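Local coordinates for AxyAgu115A (Amphibacillus xylanus NBRC 15112, PDB 6NPS), which is a family GH115 glycoside hydrolase, probably an alpha-glucuronidase that removes glucuronic acid side groups from arabinoglucuronoxylan, at residues V533-T538 and G959-Y964. The protein carries 3 engineered substitutions. Sequence-based numbering, arbitrary orientation.
Sequences VNYHET and GPNETY
Tyr535, in the turn just before helix 537-558, meets Pro960 in the irregular C-terminal chain with their CA atoms 6.3 Å apart, and no direct hydrogen bond joins 533-538 to 959-964. The core is a CH-pi contact: Pro960 CA sits over the middle of the phenol ring, 3.7 Å from the centroid of Tyr535 and only 8° off the ring normal. Pro960 CB continues the apolar contact toward the phenol end, 3.6 Å from Tyr535 CE1, the two side chains running alongside each other and pointing the same way. With CG beside the backbone N and anti to the carbonyl carbon (chi1 -49°), Tyr535 turns this face to the proline. Its hydroxyl bonds the carbonyl O of Ala954, in the same C-terminal tail. Near the root of the ring, Asn961 OD1 approaches Tyr535 CD1 obliquely at 3.4 Å, the amide plane turned 66° from the ring. The contact joins the loop that follows strand 940-948 of the beta-rich C-terminal part to the start of helix 537-558, which comes after the parallel barrel strands, the last of them 446-450. His536 is the N-cap of that helix, and Glu537, in its first turn, holds the tail through its carboxylate. A water donates to both Glu537 OE1 (2.8 Å) and Gly959 O (2.7 Å). Leu958 N and Tyr957 N bond OE1 and OE2 of Glu537, respectively. Were Tyr535 an alanine, Pro960 would probably lose its aromatic platform and the Ala954 carbonyl its phenol partner. Lys943 NZ, on strand 940-948, and Ser795 OG, on strand 794-797, bond the carbonyl O of Pro960.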
loop_
_atom_site.group_PDB
_atom_site.type_symbol
_atom_site.label_atom_id
_atom_site.label_comp_id
_atom_site.label_asym_id
_atom_site.label_seq_id
_atom_site.Cartn_x
_atom_site.Cartn_y
_atom_site.Cartn_z
ATOM N N VAL A 533 -2.000 5.313 14.642
ATOM C CA VAL A 533 -1.415 5.348 15.991
ATOM C C VAL A 533 -0.974 6.747 16.472
ATOM O O VAL A 533 -1.054 7.033 17.673
ATOM C CB VAL A 533 -0.217 4.367 16.131
ATOM C CG1 VAL A 533 -0.645 2.898 15.987
ATOM C CG2 VAL A 533 0.949 4.690 15.170
ATOM N N ASN A 534 -0.485 7.621 15.581
ATOM C CA ASN A 534 0.234 8.821 16.043
ATOM C C ASN A 534 -0.671 9.757 16.833
ATOM O O ASN A 534 -1.820 9.998 16.438
ATOM C CB ASN A 534 0.815 9.581 14.852
ATOM C CG ASN A 534 2.006 8.890 14.244
ATOM O OD1 ASN A 534 2.729 8.133 14.924
ATOM N ND2 ASN A 534 2.258 9.175 12.988
ATOM N N TYR A 535 -0.144 10.258 17.972
ATOM C CA TYR A 535 -0.769 11.201 18.910
ATOM C C TYR A 535 -2.060 10.659 19.502
ATOM O O TYR A 535 -2.859 11.424 20.020
ATOM C CB TYR A 535 -1.022 12.597 18.267
ATOM C CG TYR A 535 0.190 13.141 17.545
ATOM C CD1 TYR A 535 1.306 13.610 18.257
ATOM C CD2 TYR A 535 0.250 13.148 16.162
ATOM C CE1 TYR A 535 2.457 14.087 17.587
ATOM C CE2 TYR A 535 1.356 13.627 15.493
ATOM C CZ TYR A 535 2.453 14.086 16.206
ATOM O OH TYR A 535 3.542 14.553 15.513
ATOM N N HIS A 536 -2.329 9.357 19.394
ATOM C CA HIS A 536 -3.589 8.783 19.888
ATOM C C HIS A 536 -4.815 9.367 19.178
ATOM O O HIS A 536 -5.917 9.335 19.746
ATOM C CB HIS A 536 -3.784 8.971 21.405
ATOM C CG HIS A 536 -2.592 8.577 22.233
ATOM N ND1 HIS A 536 -2.386 7.285 22.668
ATOM C CD2 HIS A 536 -1.561 9.313 22.727
ATOM C CE1 HIS A 536 -1.270 7.239 23.381
ATOM N NE2 HIS A 536 -0.750 8.456 23.434
ATOM N N GLU A 537 -4.677 9.912 17.968
ATOM C CA GLU A 537 -5.847 10.589 17.389
ATOM C C GLU A 537 -6.938 9.586 17.038
ATOM O O GLU A 537 -8.117 9.841 17.315
ATOM C CB GLU A 537 -5.467 11.506 16.199
ATOM C CG GLU A 537 -4.964 10.882 14.873
ATOM C CD GLU A 537 -4.661 11.935 13.754
ATOM O OE1 GLU A 537 -4.609 13.173 14.054
ATOM O OE2 GLU A 537 -4.443 11.525 12.584
ATOM N N THR A 538 -6.572 8.414 16.495
ATOM C CA THR A 538 -7.586 7.411 16.193
ATOM C C THR A 538 -8.274 6.904 17.446
ATOM O O THR A 538 -9.504 6.845 17.508
ATOM C CB THR A 538 -6.961 6.258 15.402
ATOM O OG1 THR A 538 -6.819 6.674 14.039
ATOM C CG2 THR A 538 -7.833 4.998 15.401
ATOM N N GLY A 959 -2.723 17.240 13.334
ATOM C CA GLY A 959 -1.538 17.874 13.860
ATOM C C GLY A 959 -1.225 17.343 15.247
ATOM O O GLY A 959 -2.044 16.643 15.856
ATOM N N PRO A 960 -0.038 17.684 15.776
ATOM C CA PRO A 960 0.378 17.158 17.080
ATOM C C PRO A 960 -0.498 17.727 18.168
ATOM O O PRO A 960 -0.911 18.879 18.094
ATOM C CB PRO A 960 1.820 17.661 17.237
ATOM C CG PRO A 960 2.176 18.306 15.943
ATOM C CD PRO A 960 0.939 18.633 15.223
ATOM N N ASN A 961 -0.766 16.930 19.191
ATOM C CA ASN A 961 -1.612 17.480 20.237
ATOM C C ASN A 961 -0.839 18.550 21.016
ATOM O O ASN A 961 0.381 18.642 20.941
ATOM C CB ASN A 961 -2.135 16.373 21.135
ATOM C CG ASN A 961 -1.040 15.537 21.702
ATOM O OD1 ASN A 961 -0.424 14.744 20.993
ATOM N ND2 ASN A 961 -0.774 15.703 22.999
ATOM N N GLU A 962 -1.572 19.413 21.719
ATOM C CA GLU A 962 -0.961 20.564 22.381
ATOM C C GLU A 962 0.119 20.117 23.371
ATOM O O GLU A 962 -0.058 19.150 24.110
ATOM C CB GLU A 962 -2.038 21.368 23.096
ATOM C CG GLU A 962 -1.555 22.666 23.783
ATOM C CD GLU A 962 -2.716 23.548 24.262
ATOM O OE1 GLU A 962 -3.597 23.031 24.979
ATOM O OE2 GLU A 962 -2.775 24.748 23.894
ATOM N N THR A 963 1.234 20.840 23.402
ATOM C CA THR A 963 2.323 20.498 24.308
ATOM C C THR A 963 2.210 21.311 25.592
ATOM O O THR A 963 1.291 22.108 25.779
ATOM C CB THR A 963 3.671 20.713 23.623
ATOM O OG1 THR A 963 3.717 22.042 23.069
ATOM C CG2 THR A 963 3.878 19.675 22.490
ATOM N N TYR A 964 3.165 21.127 26.489
ATOM C CA TYR A 964 3.024 21.647 27.839
ATOM C C TYR A 964 3.146 23.174 27.887
ATOM O O TYR A 964 4.018 23.765 27.235
ATOM C CB TYR A 964 4.092 21.019 28.740
ATOM C CG TYR A 964 4.149 21.631 30.122
ATOM C CD1 TYR A 964 3.276 21.213 31.123
ATOM C CD2 TYR A 964 5.098 22.596 30.449
ATOM C CE1 TYR A 964 3.323 21.774 32.417
ATOM C CE2 TYR A 964 5.140 23.156 31.720
ATOM C CZ TYR A 964 4.260 22.726 32.699
ATOM O OH TYR A 964 4.316 23.278 33.971
HETATM O O HOH W 1 -3.233 14.287 16.165
#